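Local coordinates for uncharacterized protein (Bacillus thuringiensis serovar kurstaki, PDB 4XE7) that probably polymerises, like other ParM proteins, into nucleotide-dependent actin-like filaments that segregate plasmid DNA, at residues G18-I24 with F36-T40; I77-L82 with L127-T132; D67-L73 with V136-R140; N9-F15 with E145-S151; T40-E44 with Q100-P106. All blocks are in the same frame, centred on the assembly; numbering follows the deposited sequence.

Contact 1: G18-I24 with F36-T40; sequences GNIKAKI and FAIPT
Lys21 to Ile24 pair with Pro39 to Phe36 as two neighbouring strands of an antiparallel beta hairpin, 21-27 and 33-45, in the mixed sheet of an actin-like domain. Ala22 and Ile38 make a hydrogen-bonded pair with two short bonds, Ala22 N to Ile38 O and Ile38 N to Ala22 O, both 2.7 Å. Ile24 and Phe36 are paired likewise, though the return bond from Phe36 N to Ile24 O is longer and more bent. In the non-hydrogen-bonded pairs, CA atoms approach carbonyls instead, as Ala37 CA does Ala22 O at 3.2 Å. Pro39 suits its place, because no N-H is needed from it toward Lys21. Beyond it, Thr40 N continues the pairing to Ile20 O at 2.8 Å, reaching that oxygen from above its carbonyl plane. A water donating to Gly18 O also touches Thr40 OG1 weakly.

The face carrying Lys21, Lys23 and Ala37 is partly open, so long aliphatic stems lie beside the small Ala37 CB; the amino group of Lys23 bonds Ala400 O and meets the ring of Tyr401. Ala22, Ile24, Phe36 and Ile38 turn to the face beneath helix 123-140, where apolar groups belong. With chi1 at 60°, Phe36 lays its ring alongside Ile24, whose CG2 sits 3.4 Å above the ring plane over its centre, a CH-pi contact.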
# COMPACT_ATOMS: atom_id res chain seq x y z
N GLY A 18 -2.41 -6.95 6.13
CA GLY A 18 -1.91 -7.95 5.20
C GLY A 18 -0.82 -8.84 5.80
O GLY A 18 -0.30 -8.57 6.89
N ASN A 19 -0.45 -9.90 5.08
CA ASN A 19 0.60 -10.80 5.55
C ASN A 19 2.00 -10.24 5.39
O ASN A 19 2.93 -10.65 6.09
CB ASN A 19 0.51 -12.13 4.80
CG ASN A 19 -0.67 -12.96 5.23
OD1 ASN A 19 -0.83 -13.28 6.41
ND2 ASN A 19 -1.53 -13.29 4.27
N ILE A 20 2.17 -9.32 4.45
CA ILE A 20 3.48 -8.75 4.20
C ILE A 20 3.60 -7.41 4.90
O ILE A 20 4.65 -7.05 5.40
CB ILE A 20 3.73 -8.56 2.68
CG1 ILE A 20 3.54 -9.87 1.93
CG2 ILE A 20 5.14 -8.01 2.43
CD1 ILE A 20 4.47 -10.96 2.40
N LYS A 21 2.49 -6.67 4.92
CA LYS A 21 2.50 -5.29 5.39
C LYS A 21 1.29 -4.96 6.24
O LYS A 21 0.20 -5.48 6.04
CB LYS A 21 2.56 -4.31 4.20
CG LYS A 21 3.86 -4.32 3.41
CD LYS A 21 3.85 -3.24 2.33
CE LYS A 21 5.06 -3.36 1.41
NZ LYS A 21 4.90 -2.53 0.19
N ALA A 22 1.49 -4.09 7.22
CA ALA A 22 0.39 -3.45 7.90
C ALA A 22 0.22 -2.12 7.20
O ALA A 22 1.17 -1.34 7.12
CB ALA A 22 0.69 -3.28 9.38
N LYS A 23 -0.95 -1.85 6.66
CA LYS A 23 -1.16 -0.54 6.03
C LYS A 23 -2.20 0.24 6.80
O LYS A 23 -3.12 -0.34 7.36
CB LYS A 23 -1.57 -0.68 4.56
CG LYS A 23 -0.49 -1.29 3.70
CD LYS A 23 -0.97 -1.49 2.28
CE LYS A 23 0.22 -1.57 1.31
NZ LYS A 23 -0.22 -1.68 -0.10
N ILE A 24 -2.02 1.56 6.84
CA ILE A 24 -3.01 2.44 7.45
C ILE A 24 -3.29 3.61 6.53
O ILE A 24 -2.39 4.12 5.86
CB ILE A 24 -2.53 2.96 8.83
CG1 ILE A 24 -3.58 3.84 9.50
CG2 ILE A 24 -1.24 3.77 8.69
CD1 ILE A 24 -3.12 4.36 10.92
N PHE A 36 0.64 5.13 5.26
CA PHE A 36 1.94 4.47 5.24
C PHE A 36 1.78 2.98 5.51
O PHE A 36 0.69 2.50 5.86
CB PHE A 36 2.90 5.11 6.25
CG PHE A 36 2.43 5.05 7.68
CD1 PHE A 36 1.72 6.10 8.24
CD2 PHE A 36 2.70 3.94 8.48
CE1 PHE A 36 1.28 6.06 9.55
CE2 PHE A 36 2.29 3.89 9.81
CZ PHE A 36 1.56 4.95 10.34
N ALA A 37 2.86 2.24 5.31
CA ALA A 37 2.89 0.80 5.49
C ALA A 37 4.00 0.41 6.45
O ALA A 37 5.12 0.93 6.37
CB ALA A 37 3.09 0.11 4.17
N ILE A 38 3.70 -0.51 7.35
CA ILE A 38 4.73 -1.08 8.22
C ILE A 38 4.87 -2.55 7.88
O ILE A 38 3.91 -3.30 7.98
CB ILE A 38 4.38 -0.90 9.71
CG1 ILE A 38 4.23 0.59 10.04
CG2 ILE A 38 5.47 -1.51 10.59
CD1 ILE A 38 3.95 0.90 11.53
N PRO A 39 6.08 -2.97 7.45
CA PRO A 39 6.22 -4.39 7.12
C PRO A 39 5.94 -5.28 8.34
O PRO A 39 6.27 -4.94 9.49
CB PRO A 39 7.68 -4.51 6.65
CG PRO A 39 8.13 -3.10 6.37
CD PRO A 39 7.34 -2.22 7.28
N THR A 40 5.32 -6.42 8.07
CA THR A 40 4.88 -7.31 9.12
C THR A 40 6.05 -8.17 9.60
O THR A 40 6.17 -9.37 9.31
CB THR A 40 3.71 -8.16 8.62
OG1 THR A 40 2.75 -7.27 8.04
CG2 THR A 40 3.07 -8.96 9.76
O HOH W 1 -0.23 -7.77 9.42

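Contact 2: I77-L82 with L127-T132; sequences IISNSL and LIPLFT
A type I beta turn from Ser79 to Leu82, with an ST turn made by Ser79, follows Ile77 on strand 73-79, and here Ile77, Ser79, Ser81 and Leu82 pack on one side of helix 123-140. Ser79 OG accepts from Ser81 N at 3.0 Å, which ties the turn together with a residue small enough to sit against Phe131. The ring of Phe131 points into this turn: its CE2 comes within 3.4 Å of Ser79 OG, while Ser81 OG lies near the ring plane at the CZ edge. Both hydroxyls have partners beyond the turn, His175 ND1 for Ser79 and Met170 O for Ser81.

Leu127 and Leu82 lie alongside and run opposite ways, CB of Leu127 lying 4.0 Å from CD2 of Leu82. Leu127 CD1 also reaches Ser81 O at 3.3 Å. Ile77, its CG2 anti to the backbone N, splits its branches: CG2 meets Phe131, and CD1 runs to Ile128 CG2 and to Thr132 OG1. Within the helix, Thr132 OG1 donates to Ile128 O at 2.7 Å, and the same oxygen takes Thr132 N from the other face of its plane.

Around them, Ile128 leans on Trp91 and Val93 of strand 90-93 and on Ile42 of strand 33-45, while Ile77 meets Val177 of strand 173-179, so the helix lies against several strands of one sheet.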
# COMPACT_ATOMS: atom_id res chain seq x y z
N ILE A 77 4.57 -2.27 23.99
CA ILE A 77 3.12 -2.29 23.80
C ILE A 77 2.42 -3.07 24.91
O ILE A 77 2.61 -4.28 25.06
CB ILE A 77 2.74 -2.89 22.45
CG1 ILE A 77 3.31 -2.01 21.34
CG2 ILE A 77 1.21 -3.04 22.33
CD1 ILE A 77 3.09 -2.55 19.93
N ILE A 78 1.62 -2.35 25.69
CA ILE A 78 0.78 -2.91 26.74
C ILE A 78 -0.67 -3.08 26.28
O ILE A 78 -1.38 -2.10 26.11
CB ILE A 78 0.79 -2.02 28.00
CG1 ILE A 78 2.22 -1.59 28.33
CG2 ILE A 78 0.12 -2.73 29.17
CD1 ILE A 78 3.12 -2.73 28.67
N SER A 79 -1.09 -4.32 26.10
CA SER A 79 -2.41 -4.62 25.57
C SER A 79 -2.88 -6.00 26.00
O SER A 79 -2.10 -6.95 26.00
CB SER A 79 -2.39 -4.51 24.03
OG SER A 79 -3.58 -5.04 23.44
N ASN A 80 -4.16 -6.13 26.34
CA ASN A 80 -4.73 -7.46 26.63
C ASN A 80 -5.00 -8.29 25.37
O ASN A 80 -5.32 -9.47 25.47
CB ASN A 80 -6.01 -7.32 27.46
CG ASN A 80 -5.75 -6.73 28.83
OD1 ASN A 80 -4.69 -6.93 29.42
ND2 ASN A 80 -6.72 -5.98 29.33
N SER A 81 -4.83 -7.67 24.20
CA SER A 81 -4.84 -8.41 22.94
C SER A 81 -3.58 -9.26 22.78
O SER A 81 -3.58 -10.23 22.04
CB SER A 81 -4.96 -7.43 21.76
OG SER A 81 -5.98 -6.49 22.02
N LEU A 82 -2.49 -8.85 23.43
CA LEU A 82 -1.25 -9.62 23.44
C LEU A 82 -1.19 -10.55 24.65
O LEU A 82 -1.75 -10.24 25.70
CB LEU A 82 -0.03 -8.71 23.46
CG LEU A 82 0.18 -7.75 22.29
CD1 LEU A 82 1.39 -6.86 22.57
CD2 LEU A 82 0.36 -8.54 21.02
N LEU A 127 -0.77 -8.00 15.43
CA LEU A 127 -1.23 -6.96 16.36
C LEU A 127 -0.17 -5.90 16.63
O LEU A 127 -0.47 -4.69 16.67
CB LEU A 127 -1.68 -7.57 17.68
CG LEU A 127 -2.96 -8.39 17.61
CD1 LEU A 127 -3.20 -9.11 18.94
CD2 LEU A 127 -4.15 -7.52 17.24
N ILE A 128 1.07 -6.33 16.80
CA ILE A 128 2.13 -5.38 17.13
C ILE A 128 2.31 -4.33 16.01
O ILE A 128 2.33 -3.14 16.30
CB ILE A 128 3.44 -6.12 17.46
CG1 ILE A 128 3.30 -6.78 18.85
CG2 ILE A 128 4.62 -5.14 17.43
CD1 ILE A 128 4.44 -7.70 19.27
N PRO A 129 2.40 -4.75 14.73
CA PRO A 129 2.46 -3.71 13.70
C PRO A 129 1.18 -2.89 13.58
O PRO A 129 1.26 -1.70 13.28
CB PRO A 129 2.72 -4.50 12.42
CG PRO A 129 3.42 -5.75 12.91
CD PRO A 129 2.70 -6.08 14.17
N LEU A 130 0.03 -3.49 13.82
CA LEU A 130 -1.23 -2.74 13.77
C LEU A 130 -1.25 -1.64 14.84
O LEU A 130 -1.49 -0.47 14.53
CB LEU A 130 -2.43 -3.68 13.94
CG LEU A 130 -3.77 -3.04 14.34
CD1 LEU A 130 -4.44 -2.34 13.13
CD2 LEU A 130 -4.71 -4.06 14.93
N PHE A 131 -0.98 -2.00 16.09
CA PHE A 131 -1.00 -1.02 17.18
C PHE A 131 0.07 0.03 16.97
O PHE A 131 -0.13 1.21 17.26
CB PHE A 131 -0.81 -1.69 18.54
CG PHE A 131 -1.99 -2.49 18.99
CD1 PHE A 131 -3.27 -2.09 18.66
CD2 PHE A 131 -1.82 -3.65 19.73
CE1 PHE A 131 -4.38 -2.84 19.08
CE2 PHE A 131 -2.92 -4.39 20.15
CZ PHE A 131 -4.19 -3.99 19.83
N THR A 132 1.21 -0.40 16.46
CA THR A 132 2.30 0.52 16.18
C THR A 132 1.89 1.52 15.11
O THR A 132 2.21 2.71 15.21
CB THR A 132 3.58 -0.24 15.74
OG1 THR A 132 4.01 -1.08 16.82
CG2 THR A 132 4.69 0.73 15.39

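Contact 3: D67-L73 with V136-R140; sequences DEDIELL and VAAAR
Arg140 grips Asp69 side-on with two nitrogens, the bidentate salt bridge that a guanidinium and a carboxylate form when nearly coplanar; here their planes are 19° apart. NE of Arg140 donates to Asp69 OD2 and NH2 of Arg140 to Asp69 OD1, each at 2.7 Å and each on a syn lone pair. The NH2 nitrogen is shared, giving its second bond to Asp67 OD1 at 3.0 Å, which it meets from above the carboxylate plane. A water bridges the same two residues, donating to Asp67 OD1 and accepting from Arg140 NH1.

What places these groups is the shape of the two segments. The stretched arginine chain spans from helix to loop, while on the 3-10 turn 68-70 a chi1 of 59° tucks the Asp69 carboxylate over its own backbone, facing the helix. Val136, one turn earlier on the helix, supplies the apolar floor: its CG1 lies 3.3 Å from Asp69 OD2 and 4.0 Å from Ile70 CG2, and its CG2 touches Leu73 CD2.

Further out, Glu34 adds a salt bridge to NH1 of Arg140, and Tyr184 OH bonds Asp69 OD2. The network thus joins the end of helix 123-140 to the loop before strand 73-79, with Phe36 of strand 33-45 packed under both.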
# COMPACT_ATOMS: atom_id res chain seq x y z
N ASP A 67 8.45 9.32 5.48
CA ASP A 67 8.08 8.28 6.43
C ASP A 67 9.32 7.87 7.21
O ASP A 67 9.57 6.70 7.45
CB ASP A 67 7.45 7.06 5.74
CG ASP A 67 6.13 7.39 5.03
OD1 ASP A 67 5.37 8.26 5.52
OD2 ASP A 67 5.85 6.77 3.98
N GLU A 68 10.12 8.86 7.59
CA GLU A 68 11.33 8.57 8.35
C GLU A 68 10.93 8.07 9.72
O GLU A 68 11.71 7.36 10.37
CB GLU A 68 12.23 9.80 8.47
CG GLU A 68 12.83 10.24 7.14
CD GLU A 68 13.72 11.48 7.25
OE1 GLU A 68 13.22 12.52 7.73
OE2 GLU A 68 14.90 11.40 6.86
N ASP A 69 9.72 8.39 10.16
CA ASP A 69 9.34 8.03 11.52
C ASP A 69 9.04 6.55 11.70
O ASP A 69 8.82 6.11 12.83
CB ASP A 69 8.17 8.88 12.00
CG ASP A 69 6.92 8.74 11.12
OD1 ASP A 69 6.97 8.07 10.07
OD2 ASP A 69 5.90 9.34 11.49
N ILE A 70 9.03 5.77 10.62
CA ILE A 70 8.82 4.33 10.78
C ILE A 70 10.08 3.53 10.47
O ILE A 70 10.06 2.29 10.54
CB ILE A 70 7.69 3.81 9.90
CG1 ILE A 70 8.03 4.03 8.43
CG2 ILE A 70 6.38 4.49 10.29
CD1 ILE A 70 7.14 3.28 7.49
N GLU A 71 11.17 4.23 10.16
CA GLU A 71 12.47 3.59 9.92
C GLU A 71 13.03 2.96 11.19
O GLU A 71 13.74 1.95 11.15
CB GLU A 71 13.48 4.62 9.37
CG GLU A 71 13.09 5.20 8.01
CD GLU A 71 14.06 6.27 7.50
OE1 GLU A 71 15.10 6.51 8.16
OE2 GLU A 71 13.77 6.87 6.44
N LEU A 72 12.69 3.55 12.33
CA LEU A 72 13.20 3.04 13.59
C LEU A 72 12.06 2.89 14.59
O LEU A 72 11.73 3.83 15.31
CB LEU A 72 14.29 3.96 14.13
CG LEU A 72 15.37 3.35 15.02
CD1 LEU A 72 16.43 4.41 15.30
CD2 LEU A 72 14.80 2.81 16.31
N LEU A 73 11.47 1.70 14.64
CA LEU A 73 10.38 1.44 15.57
C LEU A 73 10.82 0.46 16.64
O LEU A 73 11.00 -0.73 16.39
CB LEU A 73 9.14 0.91 14.83
CG LEU A 73 8.54 1.90 13.84
CD1 LEU A 73 7.50 1.22 12.98
CD2 LEU A 73 7.94 3.11 14.57
N VAL A 136 1.90 5.59 15.57
CA VAL A 136 2.63 6.52 14.71
C VAL A 136 1.71 7.61 14.15
O VAL A 136 2.06 8.79 14.16
CB VAL A 136 3.34 5.79 13.54
CG1 VAL A 136 4.03 6.81 12.60
CG2 VAL A 136 4.37 4.81 14.09
N ALA A 137 0.52 7.23 13.69
CA ALA A 137 -0.44 8.22 13.20
C ALA A 137 -0.87 9.16 14.30
O ALA A 137 -1.07 10.37 14.08
CB ALA A 137 -1.65 7.54 12.61
N ALA A 138 -1.05 8.61 15.50
CA ALA A 138 -1.48 9.44 16.62
C ALA A 138 -0.37 10.44 16.96
O ALA A 138 -0.64 11.62 17.19
CB ALA A 138 -1.85 8.58 17.82
N ALA A 139 0.87 9.96 16.94
CA ALA A 139 2.04 10.82 17.11
C ALA A 139 2.09 11.91 16.04
O ALA A 139 2.30 13.07 16.37
CB ALA A 139 3.32 9.99 17.09
N ARG A 140 1.86 11.54 14.77
CA ARG A 140 1.89 12.49 13.66
C ARG A 140 0.90 13.64 13.81
O ARG A 140 1.15 14.75 13.38
CB ARG A 140 1.63 11.78 12.34
CG ARG A 140 2.76 10.90 11.88
CD ARG A 140 2.48 10.33 10.50
NE ARG A 140 3.62 9.55 10.04
CZ ARG A 140 3.76 9.12 8.80
NH1 ARG A 140 2.81 9.39 7.90
NH2 ARG A 140 4.84 8.42 8.46
O HOH W 2 2.83 8.77 5.04

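Contact 4: N9-F15 with E145-S151; sequences NMLLGGF and EVSVPFS
The rings of Phe15 and Phe150 lie nearly parallel, 8° apart, but are offset until little of one ring faces the other, with centroids 5.3 Å apart. Phe15 CD1 lies 3.7 Å from Phe150 CD1 and about as near to Phe150 CE1. At the edge of the Phe15 ring, near its plane, lie the carbonyl oxygens of Pro149 and Ser151, while Val148 CG1 approaches CZ of the same ring obliquely. A chi1 of -52° carries the ring across to Val148 and Phe150, and Gly13, which has no side chain, suits the tight place next to Phe15 CZ.

The two backbones run in roughly the same direction. Asn9 O takes Ser147 N at 2.9 Å, and Leu11 N binds Ser147 O at 3.1 Å, a single bridge centred on Met10. Pairing resumes only at Phe15 N to Ser151 O. Between them Pro149 has no N-H to offer, and a water stands in, donating to Leu11 O and Pro149 O and accepting from Gly13 N at 2.7 Å. Leu12 CD1 and Met10 CE pack on the proline ring.

As in other actin-like folds, strand 13-17 here lies beside strand 145-154. Helix 123-140 packs on one side through Met134, which touches both rings, whereas helix 402-418 meets Leu12 and gives Asn411 ND2 to Gly13 O and Pro149 O.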
# COMPACT_ATOMS: atom_id res chain seq x y z
N ASN A 9 -9.84 14.09 20.92
CA ASN A 9 -8.83 13.07 21.19
C ASN A 9 -9.19 11.76 20.48
O ASN A 9 -9.62 10.79 21.11
CB ASN A 9 -8.67 12.83 22.69
CG ASN A 9 -8.03 14.01 23.41
OD1 ASN A 9 -7.57 14.96 22.77
ND2 ASN A 9 -8.00 13.96 24.73
N MET A 10 -9.03 11.76 19.16
CA MET A 10 -9.43 10.62 18.36
C MET A 10 -8.60 10.52 17.10
O MET A 10 -8.04 11.52 16.62
CB MET A 10 -10.92 10.71 18.00
CG MET A 10 -11.22 11.80 16.96
SD MET A 10 -11.19 11.18 15.25
CE MET A 10 -12.42 9.86 15.42
N LEU A 11 -8.51 9.30 16.57
CA LEU A 11 -7.87 9.02 15.31
C LEU A 11 -8.91 8.32 14.43
O LEU A 11 -9.52 7.33 14.85
CB LEU A 11 -6.63 8.15 15.49
CG LEU A 11 -5.96 7.60 14.22
CD1 LEU A 11 -5.29 8.72 13.37
CD2 LEU A 11 -4.96 6.50 14.57
N LEU A 12 -9.12 8.85 13.24
CA LEU A 12 -10.02 8.21 12.29
C LEU A 12 -9.19 7.52 11.20
O LEU A 12 -8.65 8.19 10.34
CB LEU A 12 -10.99 9.22 11.68
CG LEU A 12 -12.11 8.56 10.87
CD1 LEU A 12 -13.16 7.94 11.80
CD2 LEU A 12 -12.74 9.53 9.88
N GLY A 13 -9.09 6.19 11.26
CA GLY A 13 -8.30 5.46 10.29
C GLY A 13 -8.98 4.27 9.64
O GLY A 13 -10.11 3.88 10.01
N GLY A 14 -8.30 3.70 8.65
CA GLY A 14 -8.71 2.46 8.02
C GLY A 14 -7.52 1.54 8.16
O GLY A 14 -6.39 1.96 7.90
N PHE A 15 -7.75 0.30 8.58
CA PHE A 15 -6.64 -0.56 8.96
C PHE A 15 -6.66 -1.84 8.15
O PHE A 15 -7.55 -2.67 8.28
CB PHE A 15 -6.69 -0.84 10.46
CG PHE A 15 -6.80 0.41 11.28
CD1 PHE A 15 -8.05 0.88 11.68
CD2 PHE A 15 -5.67 1.14 11.61
CE1 PHE A 15 -8.16 2.05 12.41
CE2 PHE A 15 -5.77 2.32 12.35
CZ PHE A 15 -7.02 2.77 12.74
N GLU A 145 -3.53 10.78 23.52
CA GLU A 145 -4.68 9.94 23.86
C GLU A 145 -5.61 9.95 22.67
O GLU A 145 -6.03 11.01 22.23
CB GLU A 145 -5.44 10.45 25.09
CG GLU A 145 -4.77 10.23 26.43
CD GLU A 145 -5.69 10.58 27.60
OE1 GLU A 145 -5.59 9.90 28.65
OE2 GLU A 145 -6.50 11.52 27.47
N VAL A 146 -5.93 8.77 22.16
CA VAL A 146 -6.88 8.70 21.07
C VAL A 146 -7.89 7.60 21.28
O VAL A 146 -7.56 6.47 21.65
CB VAL A 146 -6.19 8.49 19.70
CG1 VAL A 146 -5.48 9.77 19.26
CG2 VAL A 146 -5.22 7.32 19.77
N SER A 147 -9.15 7.96 21.06
CA SER A 147 -10.17 6.96 20.81
C SER A 147 -10.04 6.55 19.35
O SER A 147 -9.96 7.41 18.48
CB SER A 147 -11.56 7.52 21.11
OG SER A 147 -12.55 6.65 20.62
N VAL A 148 -9.99 5.25 19.09
CA VAL A 148 -9.80 4.72 17.74
C VAL A 148 -10.95 3.80 17.33
O VAL A 148 -10.95 2.61 17.65
CB VAL A 148 -8.48 3.93 17.64
CG1 VAL A 148 -8.30 3.35 16.23
CG2 VAL A 148 -7.31 4.80 18.02
N PRO A 149 -11.96 4.35 16.63
CA PRO A 149 -13.00 3.45 16.12
C PRO A 149 -12.43 2.54 15.04
O PRO A 149 -11.92 3.03 14.02
CB PRO A 149 -14.06 4.40 15.56
CG PRO A 149 -13.31 5.67 15.23
CD PRO A 149 -12.18 5.76 16.25
N PHE A 150 -12.49 1.23 15.26
CA PHE A 150 -11.77 0.32 14.38
C PHE A 150 -12.54 -0.00 13.09
O PHE A 150 -13.62 -0.56 13.11
CB PHE A 150 -11.44 -1.00 15.10
CG PHE A 150 -10.54 -1.88 14.31
CD1 PHE A 150 -9.20 -1.56 14.17
CD2 PHE A 150 -11.04 -2.98 13.63
CE1 PHE A 150 -8.35 -2.35 13.41
CE2 PHE A 150 -10.20 -3.78 12.86
CZ PHE A 150 -8.86 -3.46 12.75
N SER A 151 -11.94 0.31 11.95
CA SER A 151 -12.56 -0.12 10.70
C SER A 151 -11.55 -0.97 9.96
O SER A 151 -10.54 -0.48 9.45
CB SER A 151 -13.00 1.09 9.87
OG SER A 151 -13.49 0.69 8.59
O HOH W 3 -9.80 5.09 13.63

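Contact 5: T40-E44 with Q100-P106; sequences TVIAE and QEDRQEP
Val41 and Glu105 lie side by side and point the same way, so that Val41 CG2 runs along the aliphatic part of the glutamate, 3.8 Å from Glu105 CG. Arg103 brings its CB near Val41 CG1 and turns its guanidinium edge to Glu105: Arg103 NE forms a salt bridge with Glu105 OE1, 3.0 Å long, meeting that oxygen from above the carboxylate plane. The methylenes thus cover an apolar side chain while the charges pair with each other at the exposed surface. Next to Val41 on the same side of the strand, Ala43, small and facing the loop, receives Gln100, whose CB comes within 3.7 Å of Ala43 CB.

On the other side, Ile42 CG1 lies against Gln104 CB, 4.0 Å away. At the far end Pro106 packs its CG against the Thr40 methyl, CG2, at 3.8 Å.

The backbone supplies one antiparallel hydrogen-bonded pair. Ile42 N reaches Gln104 O, and Gln104 N reaches Ile42 O at only 2.6 Å. Gln104 extends beyond CG (chi2 -177°) toward Glu44, where two waters accept from NE2: one is held also by Glu44 N and Asp102 O, the other donates to Glu44 OE2 at 2.6 Å. Gln104 OE1 accepts from Lys124 NZ of helix 123-140.

The chemistry implies a loop held to its strand by two backbone hydrogen bonds and apolar stems, while the polar ends of Gln104 and Glu44 are bridged by water and the charges of Arg103 and Glu105 offset each other.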
# COMPACT_ATOMS: atom_id res chain seq x y z
N THR A 40 5.32 -6.42 8.07
CA THR A 40 4.88 -7.31 9.12
C THR A 40 6.05 -8.17 9.60
O THR A 40 6.17 -9.37 9.31
CB THR A 40 3.71 -8.16 8.62
OG1 THR A 40 2.75 -7.27 8.04
CG2 THR A 40 3.07 -8.96 9.76
N VAL A 41 6.93 -7.50 10.34
CA VAL A 41 8.15 -8.09 10.84
C VAL A 41 8.38 -7.58 12.24
O VAL A 41 8.42 -6.36 12.45
CB VAL A 41 9.36 -7.74 9.97
CG1 VAL A 41 10.60 -8.40 10.54
CG2 VAL A 41 9.15 -8.15 8.53
N ILE A 42 8.53 -8.48 13.20
CA ILE A 42 8.86 -8.07 14.56
C ILE A 42 10.07 -8.84 15.09
O ILE A 42 10.44 -9.88 14.56
CB ILE A 42 7.64 -8.24 15.50
CG1 ILE A 42 7.36 -9.72 15.76
CG2 ILE A 42 6.40 -7.52 14.92
CD1 ILE A 42 6.19 -9.97 16.70
N ALA A 43 10.70 -8.29 16.12
CA ALA A 43 11.87 -8.91 16.75
C ALA A 43 11.94 -8.47 18.22
O ALA A 43 11.76 -7.29 18.51
CB ALA A 43 13.17 -8.55 16.00
N GLU A 44 12.19 -9.42 19.13
CA GLU A 44 12.30 -9.10 20.55
C GLU A 44 13.41 -8.06 20.79
O GLU A 44 14.47 -8.12 20.18
CB GLU A 44 12.55 -10.37 21.38
CG GLU A 44 11.36 -11.37 21.42
CD GLU A 44 11.52 -12.47 22.49
OE1 GLU A 44 12.45 -12.38 23.32
OE2 GLU A 44 10.70 -13.41 22.51
N GLN A 100 17.35 -7.91 12.20
CA GLN A 100 17.57 -8.76 13.38
C GLN A 100 17.60 -10.23 12.98
O GLN A 100 16.85 -10.65 12.11
CB GLN A 100 16.48 -8.51 14.42
CG GLN A 100 16.36 -7.06 14.85
CD GLN A 100 17.49 -6.65 15.75
OE1 GLN A 100 17.77 -7.30 16.75
NE2 GLN A 100 18.17 -5.56 15.39
N GLU A 101 18.48 -11.01 13.60
CA GLU A 101 18.59 -12.41 13.23
C GLU A 101 17.42 -13.20 13.80
O GLU A 101 16.96 -14.18 13.20
CB GLU A 101 19.92 -13.01 13.71
CG GLU A 101 19.91 -14.54 13.79
CD GLU A 101 21.14 -15.18 13.17
OE1 GLU A 101 22.25 -14.63 13.37
OE2 GLU A 101 21.01 -16.22 12.49
N ASP A 102 16.93 -12.77 14.95
CA ASP A 102 15.79 -13.43 15.56
C ASP A 102 14.46 -12.79 15.16
O ASP A 102 13.49 -12.83 15.92
CB ASP A 102 15.93 -13.43 17.09
CG ASP A 102 17.10 -14.27 17.56
OD1 ASP A 102 17.02 -15.52 17.47
OD2 ASP A 102 18.10 -13.69 18.03
N ARG A 103 14.41 -12.19 13.98
CA ARG A 103 13.16 -11.59 13.53
C ARG A 103 12.08 -12.66 13.38
O ARG A 103 12.37 -13.84 13.13
CB ARG A 103 13.34 -10.84 12.22
CG ARG A 103 13.58 -11.72 11.02
CD ARG A 103 13.84 -10.85 9.80
NE ARG A 103 14.35 -11.60 8.66
CZ ARG A 103 15.65 -11.77 8.40
NH1 ARG A 103 16.56 -11.27 9.23
NH2 ARG A 103 16.03 -12.46 7.34
N GLN A 104 10.83 -12.24 13.54
CA GLN A 104 9.69 -13.14 13.35
C GLN A 104 8.81 -12.60 12.23
O GLN A 104 8.47 -11.42 12.21
CB GLN A 104 8.91 -13.29 14.65
CG GLN A 104 9.79 -13.73 15.83
CD GLN A 104 9.00 -13.95 17.11
OE1 GLN A 104 7.91 -14.51 17.10
NE2 GLN A 104 9.55 -13.49 18.23
N GLU A 105 8.46 -13.48 11.29
CA GLU A 105 7.65 -13.11 10.13
C GLU A 105 6.51 -14.11 9.93
O GLU A 105 6.56 -15.23 10.46
CB GLU A 105 8.53 -13.03 8.86
CG GLU A 105 9.53 -11.87 8.90
CD GLU A 105 10.57 -11.90 7.78
OE1 GLU A 105 11.63 -12.53 7.96
OE2 GLU A 105 10.32 -11.28 6.73
N PRO A 106 5.47 -13.72 9.18
CA PRO A 106 4.42 -14.72 8.92
C PRO A 106 4.94 -15.86 8.05
O PRO A 106 5.70 -15.62 7.11
CB PRO A 106 3.34 -13.91 8.19
CG PRO A 106 3.64 -12.46 8.53
CD PRO A 106 5.13 -12.41 8.60
O HOH W 4 12.39 -12.39 18.17
O HOH W 5 8.66 -13.98 21.04

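In the fold
Contact 4 opens first, at residues 9-15, and closes last, at 145-151, so the other four all nest inside its loop. Contact 1 closes the short hairpin between 18-24 and 36-40, and contact 5 begins on Thr40, where contact 1 ends. Residues 67-73 then open contact 3 and 77-82 open contact 2 before contact 5 closes at 100-106, so contact 5 crosses both. Contact 2 closes at 127-132 and contact 3, enclosing it, at 136-140, both on helix 123-140. That helix also touches the residues of contacts 1 and 4, and so ties the hairpin, the loop before strand 73-79 and strand 145-154 into one layered domain.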